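PDB 2OKX: rhamnosidase B from Bacillus sp., which hydrolyses terminal alpha-L-rhamnose from alpha-L-rhamnosides as a member of glycoside hydrolase family 78, probably with inversion of configuration at the anomeric carbon. Local coordinates for residues A[536-542]-A[898-904]; A[549-553]-A[866-872]; A[875-879]-A[890-896]. One frame throughout, in Å; residues are numbered along the deposited sequence.

Interactions 1 and 3 join the alpha-barrel domain to the C-terminal beta region; interaction 2 packs two helices of the barrel just beside them. Interaction 1 adds strand 538-541, just before helix 544-559, to the edge of the C-terminal sheet, and along the chain it encloses the other two. Its centre is about 12 Å from that of interaction 2 and about 10 Å from that of interaction 3. F539 CB packs on W550 NE1 at 3.4 Å, while L877 CD1 reaches E902 CA at 3.7 Å. Interactions 2 and 3, their centres about 15 Å apart, share helix 868-876: one holds its start, the other its exit. A glycerol, probably from the crystallisation liquor, sits at one end of interaction 1.

Interaction 1 (A[536-542]-A[898-904]); sequences QGSFRCS and LTWAEGV. With GOL (glycerol), chain I.
E902 OE1 is gripped twice: R540 NH1 reaches it at 2.6 Å, from above the carboxylate plane, in a salt bridge, and a water donates to it. The same water accepts from R540 NE at 2.7 Å, so the guanidinium holds the carboxylate both directly and through solvent, the two planes standing 90° apart. Beneath this pair, R540 and E902 exchange two backbone bonds, R540 N to E902 O and E902 N to R540 O, each 2.9 Å. S538 and V904 pair likewise, so 538-541 runs antiparallel to 900-904 as the outer strand of the C-terminal sheet. Between these pairs G903 passes F539 so closely that a CB would strike S538 O.

At the other end the indole of W900, its CG held between backbone N and carbonyl carbon (chi1 62°), lies flat against the backbone at the end of strand 538-541, with S542 N 3.5 Å above the ring plane over its centre and C541 C toward the rim. S542 CB lies over the five-membered ring, a CH-pi contact 3.7 Å from its centroid, and R540 NH2 comes to the rim at CH2. S542 OG accepts from T899 N, and W900 NE1 donates to the glycerol O1 at 3.0 Å. A serine in place of W900 would probably uncover the backbone of C541 and S542 and leave the R540 guanidinium less restrained.

Chemically the two faces differ: F539, C541 and A901 are buried, the first two against helix 544-559, whereas R540, E902 and W900 make a charged and aromatic outer surface whose salt bridge is shared with solvent.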
ATOM      1  N   GLN A 536      21.212   9.676  -6.226  1.00 16.56           N
ATOM      2  CA  GLN A 536      21.951  10.931  -6.141  1.00 18.03           C
ATOM      3  C   GLN A 536      22.400  11.308  -4.742  1.00 17.52           C
ATOM      4  O   GLN A 536      23.281  12.149  -4.576  1.00 19.35           O
ATOM      5  CB  GLN A 536      21.120  12.064  -6.750  1.00 15.92           C
ATOM      6  CG  GLN A 536      20.818  11.836  -8.227  1.00 16.62           C
ATOM      7  CD  GLN A 536      22.078  11.608  -9.048  1.00 19.42           C
ATOM      8  OE1 GLN A 536      22.971  12.466  -9.096  1.00 21.86           O
ATOM      9  NE2 GLN A 536      22.162  10.451  -9.695  1.00 12.70           N
ATOM     10  N   GLY A 537      21.786  10.702  -3.734  1.00 15.73           N
ATOM     11  CA  GLY A 537      22.186  10.989  -2.370  1.00 15.72           C
ATOM     12  C   GLY A 537      22.976   9.806  -1.849  1.00 17.06           C
ATOM     13  O   GLY A 537      22.872   8.707  -2.396  1.00 16.08           O
ATOM     14  N   SER A 538      23.773  10.010  -0.808  1.00 17.33           N
ATOM     15  CA  SER A 538      24.540   8.901  -0.256  1.00 17.70           C
ATOM     16  C   SER A 538      25.040   9.153   1.154  1.00 17.12           C
ATOM     17  O   SER A 538      25.057  10.291   1.640  1.00 13.55           O
ATOM     18  CB  SER A 538      25.737   8.561  -1.161  1.00 20.10           C
ATOM     19  OG  SER A 538      26.670   9.625  -1.224  1.00 22.31           O
ATOM     20  N   PHE A 539      25.434   8.064   1.805  1.00 16.01           N
ATOM     21  CA  PHE A 539      25.984   8.114   3.148  1.00 16.81           C
ATOM     22  C   PHE A 539      26.730   6.825   3.458  1.00 17.72           C
ATOM     23  O   PHE A 539      26.218   5.734   3.213  1.00 17.70           O
ATOM     24  CB  PHE A 539      24.891   8.296   4.202  1.00 17.16           C
ATOM     25  CG  PHE A 539      25.412   8.239   5.616  1.00 16.79           C
ATOM     26  CD1 PHE A 539      25.874   9.389   6.250  1.00 15.24           C
ATOM     27  CD2 PHE A 539      25.515   7.016   6.284  1.00 15.91           C
ATOM     28  CE1 PHE A 539      26.434   9.322   7.528  1.00 17.70           C
ATOM     29  CE2 PHE A 539      26.074   6.937   7.555  1.00 14.81           C
ATOM     30  CZ  PHE A 539      26.536   8.091   8.181  1.00 16.47           C
ATOM     31  N   ARG A 540      27.944   6.963   3.979  1.00 15.42           N
ATOM     32  CA  ARG A 540      28.755   5.818   4.396  1.00 18.30           C
ATOM     33  C   ARG A 540      29.609   6.299   5.555  1.00 17.43           C
ATOM     34  O   ARG A 540      30.017   7.461   5.581  1.00 17.27           O
ATOM     35  CB  ARG A 540      29.683   5.320   3.281  1.00 18.60           C
ATOM     36  CG  ARG A 540      28.986   4.755   2.064  1.00 24.82           C
ATOM     37  CD  ARG A 540      29.995   4.173   1.073  1.00 28.26           C
ATOM     38  NE  ARG A 540      31.202   4.991   0.961  1.00 31.47           N
ATOM     39  CZ  ARG A 540      32.367   4.678   1.525  1.00 32.73           C
ATOM     40  NH1 ARG A 540      33.418   5.471   1.385  1.00 31.71           N
ATOM     41  NH2 ARG A 540      32.485   3.556   2.220  1.00 35.37           N
ATOM     42  N   CYS A 541      29.876   5.419   6.514  1.00 16.13           N
ATOM     43  CA  CYS A 541      30.698   5.793   7.650  1.00 14.58           C
ATOM     44  C   CYS A 541      31.493   4.594   8.157  1.00 15.87           C
ATOM     45  O   CYS A 541      31.369   3.486   7.627  1.00 13.76           O
ATOM     46  CB  CYS A 541      29.831   6.380   8.768  1.00 16.47           C
ATOM     47  SG  CYS A 541      28.754   5.209   9.617  1.00 15.83           S
ATOM     48  N   SER A 542      32.307   4.822   9.182  1.00 14.26           N
ATOM     49  CA  SER A 542      33.148   3.772   9.749  1.00 15.06           C
ATOM     50  C   SER A 542      32.364   2.621  10.387  1.00 15.46           C
ATOM     51  O   SER A 542      32.920   1.555  10.647  1.00 16.26           O
ATOM     52  CB  SER A 542      34.095   4.379  10.789  1.00 16.63           C
ATOM     53  OG  SER A 542      33.368   4.977  11.848  1.00 14.42           O
ATOM     54  N   LEU A 898      32.106   7.723  15.704  1.00 17.80           N
ATOM     55  CA  LEU A 898      32.578   7.335  14.376  1.00 17.28           C
ATOM     56  C   LEU A 898      33.963   7.921  14.085  1.00 18.85           C
ATOM     57  O   LEU A 898      34.320   8.976  14.616  1.00 19.74           O
ATOM     58  CB  LEU A 898      31.587   7.825  13.318  1.00 16.95           C
ATOM     59  CG  LEU A 898      30.136   7.360  13.483  1.00 16.53           C
ATOM     60  CD1 LEU A 898      29.270   7.990  12.395  1.00 14.39           C
ATOM     61  CD2 LEU A 898      30.071   5.828  13.411  1.00 14.76           C
ATOM     62  N   THR A 899      34.746   7.243  13.247  1.00 17.65           N
ATOM     63  CA  THR A 899      36.078   7.747  12.911  1.00 19.21           C
ATOM     64  C   THR A 899      36.064   8.508  11.588  1.00 18.91           C
ATOM     65  O   THR A 899      36.940   9.336  11.327  1.00 17.70           O
ATOM     66  CB  THR A 899      37.121   6.615  12.851  1.00 19.97           C
ATOM     67  OG1 THR A 899      36.689   5.601  11.938  1.00 21.83           O
ATOM     68  CG2 THR A 899      37.310   6.006  14.228  1.00 20.05           C
ATOM     69  N   TRP A 900      35.066   8.225  10.757  1.00 17.16           N
ATOM     70  CA  TRP A 900      34.917   8.908   9.474  1.00 17.61           C
ATOM     71  C   TRP A 900      33.510   8.727   8.931  1.00 17.69           C
ATOM     72  O   TRP A 900      32.777   7.836   9.358  1.00 17.70           O
ATOM     73  CB  TRP A 900      35.931   8.402   8.433  1.00 17.62           C
ATOM     74  CG  TRP A 900      35.808   6.938   8.069  1.00 18.30           C
ATOM     75  CD1 TRP A 900      36.456   5.890   8.658  1.00 19.11           C
ATOM     76  CD2 TRP A 900      34.964   6.368   7.055  1.00 17.55           C
ATOM     77  NE1 TRP A 900      36.069   4.703   8.077  1.00 18.59           N
ATOM     78  CE2 TRP A 900      35.153   4.966   7.093  1.00 16.26           C
ATOM     79  CE3 TRP A 900      34.066   6.905   6.123  1.00 15.69           C
ATOM     80  CZ2 TRP A 900      34.476   4.092   6.233  1.00 17.38           C
ATOM     81  CZ3 TRP A 900      33.388   6.031   5.262  1.00 16.31           C
ATOM     82  CH2 TRP A 900      33.599   4.643   5.327  1.00 16.11           C
ATOM     83  N   ALA A 901      33.133   9.599   8.005  1.00 15.66           N
ATOM     84  CA  ALA A 901      31.824   9.538   7.362  1.00 14.92           C
ATOM     85  C   ALA A 901      31.867  10.415   6.125  1.00 16.92           C
ATOM     86  O   ALA A 901      32.678  11.342   6.031  1.00 16.20           O
ATOM     87  CB  ALA A 901      30.734  10.020   8.307  1.00 17.16           C
ATOM     88  N   GLU A 902      31.005  10.115   5.167  1.00 14.24           N
ATOM     89  CA  GLU A 902      30.947  10.902   3.947  1.00 16.06           C
ATOM     90  C   GLU A 902      29.601  10.673   3.277  1.00 17.22           C
ATOM     91  O   GLU A 902      28.966   9.638   3.472  1.00 16.38           O
ATOM     92  CB  GLU A 902      32.099  10.524   3.015  1.00 17.44           C
ATOM     93  CG  GLU A 902      32.177   9.049   2.687  1.00 19.99           C
ATOM     94  CD  GLU A 902      33.571   8.633   2.275  1.00 23.61           C
ATOM     95  OE1 GLU A 902      33.711   8.022   1.194  1.00 23.73           O
ATOM     96  OE2 GLU A 902      34.528   8.914   3.036  1.00 22.49           O
ATOM     97  N   GLY A 903      29.154  11.651   2.504  1.00 16.06           N
ATOM     98  CA  GLY A 903      27.873  11.506   1.852  1.00 14.77           C
ATOM     99  C   GLY A 903      27.610  12.656   0.913  1.00 16.51           C
ATOM    100  O   GLY A 903      28.434  13.568   0.778  1.00 14.41           O
ATOM    101  N   VAL A 904      26.447  12.607   0.282  1.00 14.22           N
ATOM    102  CA  VAL A 904      26.032  13.604  -0.682  1.00 16.05           C
ATOM    103  C   VAL A 904      24.541  13.845  -0.514  1.00 17.71           C
ATOM    104  O   VAL A 904      23.762  12.898  -0.383  1.00 15.81           O
ATOM    105  CB  VAL A 904      26.293  13.098  -2.119  1.00 15.83           C
ATOM    106  CG1 VAL A 904      25.845  14.144  -3.144  1.00 15.37           C
ATOM    107  CG2 VAL A 904      27.772  12.764  -2.285  1.00 17.30           C
TER
HETATM  108  C1  GOL I3006      36.704   1.521   7.943  1.00 37.78           C
HETATM  109  O1  GOL I3006      37.624   2.164   8.619  1.00 34.13           O
HETATM  110  C2  GOL I3006      36.005   0.495   8.845  1.00 39.26           C
HETATM  111  O2  GOL I3006      35.415   1.140   9.979  1.00 37.82           O
HETATM  112  C3  GOL I3006      34.931  -0.239   8.040  1.00 38.33           C
HETATM  113  O3  GOL I3006      34.265  -1.189   8.875  1.00 39.22           O
HETATM  114  O   HOH W   1      31.759   7.293  -0.323  1.00 39.16           O

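Interaction 2 (A[549-553]-A[866-872]); sequences TWEIS and AAPGYFL
T549 presents OG1 to the second helix, where it rests on P868 CB at 3.9 Å and near L872 CD1, while its hydrogen bond goes back to L546 O in its own helix. Next comes W550. With chi1 at -168°, its CG swings opposite the backbone N and the indole lies alongside helix 868-872, with L872 CD1 at the rim of the ring, 3.8 Å from W550 CD1. W550 NE1 points past the helix backbone to a water lying in the indole plane, 3.0 Å away; that water in turn donates to G869 O at 2.7 Å, and so joins the two helices where no direct bond does.

One turn on, S553 meets the start of the second helix. Its OG, beside the backbone N, donates to T549 O at 2.8 Å, and that carbonyl also takes S553 N from the opposite face of its plane. The hydroxyl oxygen thereby sits against P868 CD at 3.4 Å, while S553 CB packs on G869 N and A866 CB touches S553 O. A CB on G869 would be crowded by A866 O.

The axes of segments 549-553 and 868-872 approach to 8.7 Å, their directions 128° apart. Helices 544-559 and 868-876 are the first and last of the helical domain, consistent with a seam that closes its barrel. Small residues bring the backbones near; T549 OG1 and S553 OG bond to carbonyls of their own helix, and W550 NE1 and G869 O meet through the water.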
ATOM      1  N   THR A 549      21.932   0.105   7.694  1.00 14.73           N
ATOM      2  CA  THR A 549      20.633   0.660   8.051  1.00 14.52           C
ATOM      3  C   THR A 549      20.263   1.742   7.046  1.00 14.72           C
ATOM      4  O   THR A 549      19.089   1.906   6.713  1.00 13.70           O
ATOM      5  CB  THR A 549      20.602   1.260   9.492  1.00 16.45           C
ATOM      6  OG1 THR A 549      21.402   2.448   9.549  1.00 20.78           O
ATOM      7  CG2 THR A 549      21.128   0.246  10.509  1.00 14.59           C
ATOM      8  N   TRP A 550      21.265   2.469   6.556  1.00 11.67           N
ATOM      9  CA  TRP A 550      21.027   3.521   5.568  1.00 13.22           C
ATOM     10  C   TRP A 550      20.593   2.866   4.254  1.00 13.85           C
ATOM     11  O   TRP A 550      19.675   3.332   3.577  1.00 14.52           O
ATOM     12  CB  TRP A 550      22.306   4.339   5.326  1.00 12.21           C
ATOM     13  CG  TRP A 550      22.057   5.607   4.543  1.00 12.36           C
ATOM     14  CD1 TRP A 550      21.722   6.840   5.051  1.00 12.95           C
ATOM     15  CD2 TRP A 550      22.067   5.754   3.118  1.00 14.38           C
ATOM     16  NE1 TRP A 550      21.526   7.740   4.026  1.00 14.44           N
ATOM     17  CE2 TRP A 550      21.731   7.099   2.830  1.00 13.71           C
ATOM     18  CE3 TRP A 550      22.322   4.876   2.054  1.00 15.65           C
ATOM     19  CZ2 TRP A 550      21.648   7.585   1.523  1.00 14.52           C
ATOM     20  CZ3 TRP A 550      22.237   5.362   0.752  1.00 17.56           C
ATOM     21  CH2 TRP A 550      21.903   6.703   0.500  1.00 15.25           C
ATOM     22  N   GLU A 551      21.272   1.781   3.904  1.00 13.76           N
ATOM     23  CA  GLU A 551      20.989   1.039   2.683  1.00 17.04           C
ATOM     24  C   GLU A 551      19.536   0.543   2.648  1.00 14.96           C
ATOM     25  O   GLU A 551      18.838   0.739   1.660  1.00 15.50           O
ATOM     26  CB  GLU A 551      21.962  -0.142   2.580  1.00 19.53           C
ATOM     27  CG  GLU A 551      21.985  -0.850   1.243  1.00 30.87           C
ATOM     28  CD  GLU A 551      22.471   0.041   0.112  1.00 35.49           C
ATOM     29  OE1 GLU A 551      23.434   0.811   0.319  1.00 36.96           O
ATOM     30  OE2 GLU A 551      21.893  -0.042  -0.989  1.00 40.48           O
ATOM     31  N   ILE A 552      19.063  -0.090   3.718  1.00 14.83           N
ATOM     32  CA  ILE A 552      17.684  -0.568   3.691  1.00 16.17           C
ATOM     33  C   ILE A 552      16.688   0.586   3.770  1.00 15.21           C
ATOM     34  O   ILE A 552      15.575   0.485   3.254  1.00 16.29           O
ATOM     35  CB  ILE A 552      17.386  -1.609   4.809  1.00 15.62           C
ATOM     36  CG1 ILE A 552      17.510  -0.984   6.195  1.00 15.88           C
ATOM     37  CG2 ILE A 552      18.330  -2.792   4.665  1.00 16.42           C
ATOM     38  CD1 ILE A 552      17.051  -1.925   7.313  1.00 18.43           C
ATOM     39  N   SER A 553      17.087   1.689   4.400  1.00 13.31           N
ATOM     40  CA  SER A 553      16.204   2.849   4.491  1.00 13.82           C
ATOM     41  C   SER A 553      16.005   3.441   3.096  1.00 13.33           C
ATOM     42  O   SER A 553      14.906   3.858   2.733  1.00 16.26           O
ATOM     43  CB  SER A 553      16.799   3.915   5.423  1.00 15.56           C
ATOM     44  OG  SER A 553      16.813   3.476   6.775  1.00 15.78           O
ATOM     45  N   ALA A 866      11.836   4.720   7.542  1.00 14.70           N
ATOM     46  CA  ALA A 866      13.187   4.910   6.999  1.00 14.83           C
ATOM     47  C   ALA A 866      14.013   6.051   7.603  1.00 13.89           C
ATOM     48  O   ALA A 866      14.906   6.594   6.945  1.00 13.05           O
ATOM     49  CB  ALA A 866      13.108   5.082   5.474  1.00 13.01           C
ATOM     50  N   ALA A 867      13.736   6.389   8.856  1.00 15.05           N
ATOM     51  CA  ALA A 867      14.441   7.466   9.554  1.00 16.98           C
ATOM     52  C   ALA A 867      15.952   7.602   9.314  1.00 16.35           C
ATOM     53  O   ALA A 867      16.441   8.704   9.056  1.00 17.67           O
ATOM     54  CB  ALA A 867      14.173   7.366  11.058  1.00 15.76           C
ATOM     55  N   PRO A 868      16.716   6.495   9.401  1.00 15.67           N
ATOM     56  CA  PRO A 868      18.165   6.605   9.183  1.00 15.29           C
ATOM     57  C   PRO A 868      18.551   7.301   7.877  1.00 16.24           C
ATOM     58  O   PRO A 868      19.585   7.970   7.810  1.00 13.93           O
ATOM     59  CB  PRO A 868      18.636   5.150   9.231  1.00 15.67           C
ATOM     60  CG  PRO A 868      17.643   4.517  10.181  1.00 13.82           C
ATOM     61  CD  PRO A 868      16.338   5.101   9.706  1.00 14.97           C
ATOM     62  N   GLY A 869      17.722   7.138   6.849  1.00 15.11           N
ATOM     63  CA  GLY A 869      18.002   7.759   5.563  1.00 15.13           C
ATOM     64  C   GLY A 869      18.028   9.276   5.641  1.00 16.55           C
ATOM     65  O   GLY A 869      18.601   9.947   4.780  1.00 16.79           O
ATOM     66  N   TYR A 870      17.402   9.819   6.678  1.00 16.03           N
ATOM     67  CA  TYR A 870      17.362  11.262   6.881  1.00 16.92           C
ATOM     68  C   TYR A 870      18.348  11.705   7.959  1.00 17.13           C
ATOM     69  O   TYR A 870      19.145  12.612   7.735  1.00 16.78           O
ATOM     70  CB  TYR A 870      15.953  11.697   7.281  1.00 16.61           C
ATOM     71  CG  TYR A 870      15.849  13.138   7.759  1.00 17.95           C
ATOM     72  CD1 TYR A 870      15.894  14.205   6.857  1.00 19.31           C
ATOM     73  CD2 TYR A 870      15.691  13.425   9.111  1.00 18.75           C
ATOM     74  CE1 TYR A 870      15.781  15.534   7.297  1.00 21.00           C
ATOM     75  CE2 TYR A 870      15.578  14.742   9.564  1.00 22.84           C
ATOM     76  CZ  TYR A 870      15.622  15.788   8.652  1.00 22.64           C
ATOM     77  OH  TYR A 870      15.490  17.081   9.108  1.00 24.95           O
ATOM     78  N   PHE A 871      18.305  11.059   9.124  1.00 14.70           N
ATOM     79  CA  PHE A 871      19.171  11.464  10.226  1.00 15.13           C
ATOM     80  C   PHE A 871      20.670  11.263  10.078  1.00 14.98           C
ATOM     81  O   PHE A 871      21.444  12.057  10.613  1.00 14.66           O
ATOM     82  CB  PHE A 871      18.695  10.830  11.543  1.00 13.95           C
ATOM     83  CG  PHE A 871      17.351  11.323  11.987  1.00 16.65           C
ATOM     84  CD1 PHE A 871      16.194  10.628  11.650  1.00 15.09           C
ATOM     85  CD2 PHE A 871      17.234  12.533  12.664  1.00 14.57           C
ATOM     86  CE1 PHE A 871      14.939  11.133  11.974  1.00 15.37           C
ATOM     87  CE2 PHE A 871      15.985  13.049  12.992  1.00 17.18           C
ATOM     88  CZ  PHE A 871      14.833  12.350  12.646  1.00 17.74           C
ATOM     89  N   LEU A 872      21.095  10.224   9.366  1.00 13.86           N
ATOM     90  CA  LEU A 872      22.527  10.001   9.207  1.00 14.47           C
ATOM     91  C   LEU A 872      23.148  11.142   8.402  1.00 16.70           C
ATOM     92  O   LEU A 872      24.218  11.641   8.748  1.00 15.11           O
ATOM     93  CB  LEU A 872      22.799   8.645   8.537  1.00 13.78           C
ATOM     94  CG  LEU A 872      22.387   7.442   9.400  1.00 15.98           C
ATOM     95  CD1 LEU A 872      22.652   6.128   8.656  1.00 11.29           C
ATOM     96  CD2 LEU A 872      23.162   7.476  10.717  1.00 15.36           C
TER
HETATM   97  O   HOH W   2      21.155  10.688   4.512  1.00 14.97           O

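Interaction 3 (A[875-879]-A[890-896]); sequences SILGV and DIAPQPC
The exit from helix 868-876 into the beta-strands of the C-terminal region is pinned by two carbonyls, I876 O and G878 O, which take N-H groups of the returning segment 890-896. Q894 N donates to I876 O at 3.1 Å and almost straight (177°), and A892 N reaches G878 O at 2.9 Å, in the carbonyl plane on a lone pair. G878 is where the chain leaves helical geometry, with phi 106°; a CB there would clash with P893 N and press on the preceding carbonyl, so glycine is required.

Past the turn V879 pairs with I891 as a non-hydrogen-bonded antiparallel pair, V879 CG2 lying 4.1 Å from I891 CD1 as the two side chains run side by side. On the helix side P893 CG packs on L877 O at 3.6 Å. Q894 CB touches S875 O at 3.4 Å, and I876 CD1 meets C896 SG at 4.2 Å.

P893 and P895 have no N-H to give; the donors are A892 N, before them, and Q894 N, between them. I876 O and G878 O thus find partners in segment 890-896, while L877 O takes W917 NE1.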
ATOM      1  N   SER A 875      21.785  14.752  10.884  1.00 18.81           N
ATOM      2  CA  SER A 875      22.300  14.856  12.243  1.00 18.23           C
ATOM      3  C   SER A 875      23.763  14.474  12.442  1.00 18.81           C
ATOM      4  O   SER A 875      24.463  15.096  13.241  1.00 20.15           O
ATOM      5  CB  SER A 875      21.442  14.010  13.187  1.00 17.70           C
ATOM      6  OG  SER A 875      20.161  14.586  13.375  1.00 20.31           O
ATOM      7  N   ILE A 876      24.219  13.458  11.715  1.00 17.44           N
ATOM      8  CA  ILE A 876      25.581  12.935  11.855  1.00 15.98           C
ATOM      9  C   ILE A 876      26.598  13.468  10.848  1.00 16.66           C
ATOM     10  O   ILE A 876      27.610  14.056  11.236  1.00 17.58           O
ATOM     11  CB  ILE A 876      25.551  11.384  11.773  1.00 16.62           C
ATOM     12  CG1 ILE A 876      24.453  10.846  12.695  1.00 15.94           C
ATOM     13  CG2 ILE A 876      26.900  10.801  12.159  1.00 13.95           C
ATOM     14  CD1 ILE A 876      24.591  11.254  14.146  1.00 16.55           C
ATOM     15  N   LEU A 877      26.354  13.244   9.561  1.00 15.00           N
ATOM     16  CA  LEU A 877      27.271  13.747   8.543  1.00 15.88           C
ATOM     17  C   LEU A 877      27.375  15.260   8.755  1.00 17.53           C
ATOM     18  O   LEU A 877      28.447  15.849   8.596  1.00 17.32           O
ATOM     19  CB  LEU A 877      26.734  13.459   7.144  1.00 12.25           C
ATOM     20  CG  LEU A 877      27.641  13.926   6.004  1.00 13.77           C
ATOM     21  CD1 LEU A 877      28.981  13.175   6.039  1.00 13.35           C
ATOM     22  CD2 LEU A 877      26.925  13.681   4.685  1.00 15.85           C
ATOM     23  N   GLY A 878      26.244  15.873   9.099  1.00 17.92           N
ATOM     24  CA  GLY A 878      26.216  17.299   9.383  1.00 17.76           C
ATOM     25  C   GLY A 878      25.594  18.248   8.377  1.00 17.59           C
ATOM     26  O   GLY A 878      25.734  19.460   8.524  1.00 19.41           O
ATOM     27  N   VAL A 879      24.894  17.730   7.372  1.00 16.90           N
ATOM     28  CA  VAL A 879      24.296  18.599   6.356  1.00 17.35           C
ATOM     29  C   VAL A 879      22.860  19.011   6.655  1.00 17.35           C
ATOM     30  O   VAL A 879      21.967  18.167   6.714  1.00 17.00           O
ATOM     31  CB  VAL A 879      24.313  17.929   4.961  1.00 17.49           C
ATOM     32  CG1 VAL A 879      23.723  18.876   3.919  1.00 17.21           C
ATOM     33  CG2 VAL A 879      25.734  17.543   4.583  1.00 17.11           C
ATOM     34  N   ASP A 890      24.087  24.739   6.347  1.00 17.81           N
ATOM     35  CA  ASP A 890      24.820  24.668   7.596  1.00 18.88           C
ATOM     36  C   ASP A 890      25.499  23.308   7.675  1.00 20.28           C
ATOM     37  O   ASP A 890      24.835  22.273   7.582  1.00 20.58           O
ATOM     38  CB  ASP A 890      23.863  24.827   8.778  1.00 20.30           C
ATOM     39  CG  ASP A 890      23.201  26.189   8.815  1.00 22.72           C
ATOM     40  OD1 ASP A 890      22.223  26.347   9.573  1.00 22.92           O
ATOM     41  OD2 ASP A 890      23.660  27.099   8.092  1.00 22.20           O
ATOM     42  N   ILE A 891      26.821  23.313   7.822  1.00 18.01           N
ATOM     43  CA  ILE A 891      27.581  22.076   7.943  1.00 18.61           C
ATOM     44  C   ILE A 891      28.072  21.993   9.385  1.00 18.75           C
ATOM     45  O   ILE A 891      28.934  22.773   9.808  1.00 20.28           O
ATOM     46  CB  ILE A 891      28.794  22.058   6.987  1.00 18.31           C
ATOM     47  CG1 ILE A 891      28.333  22.280   5.542  1.00 19.02           C
ATOM     48  CG2 ILE A 891      29.535  20.723   7.107  1.00 18.21           C
ATOM     49  CD1 ILE A 891      27.345  21.248   5.021  1.00 20.57           C
ATOM     50  N   ALA A 892      27.510  21.060  10.145  1.00 18.04           N
ATOM     51  CA  ALA A 892      27.880  20.888  11.548  1.00 16.91           C
ATOM     52  C   ALA A 892      27.899  19.405  11.904  1.00 16.28           C
ATOM     53  O   ALA A 892      26.932  18.877  12.446  1.00 17.52           O
ATOM     54  CB  ALA A 892      26.885  21.629  12.439  1.00 14.43           C
ATOM     55  N   PRO A 893      29.011  18.722  11.611  1.00 15.91           N
ATOM     56  CA  PRO A 893      29.155  17.292  11.898  1.00 16.07           C
ATOM     57  C   PRO A 893      29.045  16.951  13.381  1.00 18.59           C
ATOM     58  O   PRO A 893      29.381  17.763  14.244  1.00 16.64           O
ATOM     59  CB  PRO A 893      30.548  16.963  11.349  1.00 15.55           C
ATOM     60  CG  PRO A 893      30.767  18.000  10.277  1.00 14.30           C
ATOM     61  CD  PRO A 893      30.221  19.244  10.949  1.00 15.39           C
ATOM     62  N   GLN A 894      28.547  15.745  13.655  1.00 18.07           N
ATOM     63  CA  GLN A 894      28.426  15.214  15.009  1.00 18.51           C
ATOM     64  C   GLN A 894      28.894  13.766  14.869  1.00 19.43           C
ATOM     65  O   GLN A 894      28.083  12.841  14.804  1.00 19.44           O
ATOM     66  CB  GLN A 894      26.973  15.264  15.507  1.00 19.25           C
ATOM     67  CG  GLN A 894      26.444  16.677  15.761  1.00 19.32           C
ATOM     68  CD  GLN A 894      27.275  17.449  16.779  1.00 21.46           C
ATOM     69  OE1 GLN A 894      27.158  18.670  16.887  1.00 25.15           O
ATOM     70  NE2 GLN A 894      28.110  16.740  17.534  1.00 18.76           N
ATOM     71  N   PRO A 895      30.219  13.559  14.794  1.00 19.68           N
ATOM     72  CA  PRO A 895      30.838  12.239  14.649  1.00 19.03           C
ATOM     73  C   PRO A 895      30.485  11.206  15.715  1.00 20.01           C
ATOM     74  O   PRO A 895      30.512  10.002  15.445  1.00 17.83           O
ATOM     75  CB  PRO A 895      32.333  12.556  14.645  1.00 18.80           C
ATOM     76  CG  PRO A 895      32.383  13.954  14.081  1.00 19.85           C
ATOM     77  CD  PRO A 895      31.250  14.616  14.803  1.00 19.18           C
ATOM     78  N   CYS A 896      30.168  11.669  16.918  1.00 17.28           N
ATOM     79  CA  CYS A 896      29.850  10.755  18.009  1.00 19.21           C
ATOM     80  C   CYS A 896      31.032   9.803  18.138  1.00 20.01           C
ATOM     81  O   CYS A 896      32.162  10.250  18.339  1.00 20.17           O
ATOM     82  CB  CYS A 896      28.562   9.983  17.705  1.00 18.28           C
ATOM     83  SG  CYS A 896      27.123  11.045  17.508  1.00 20.79           S
TER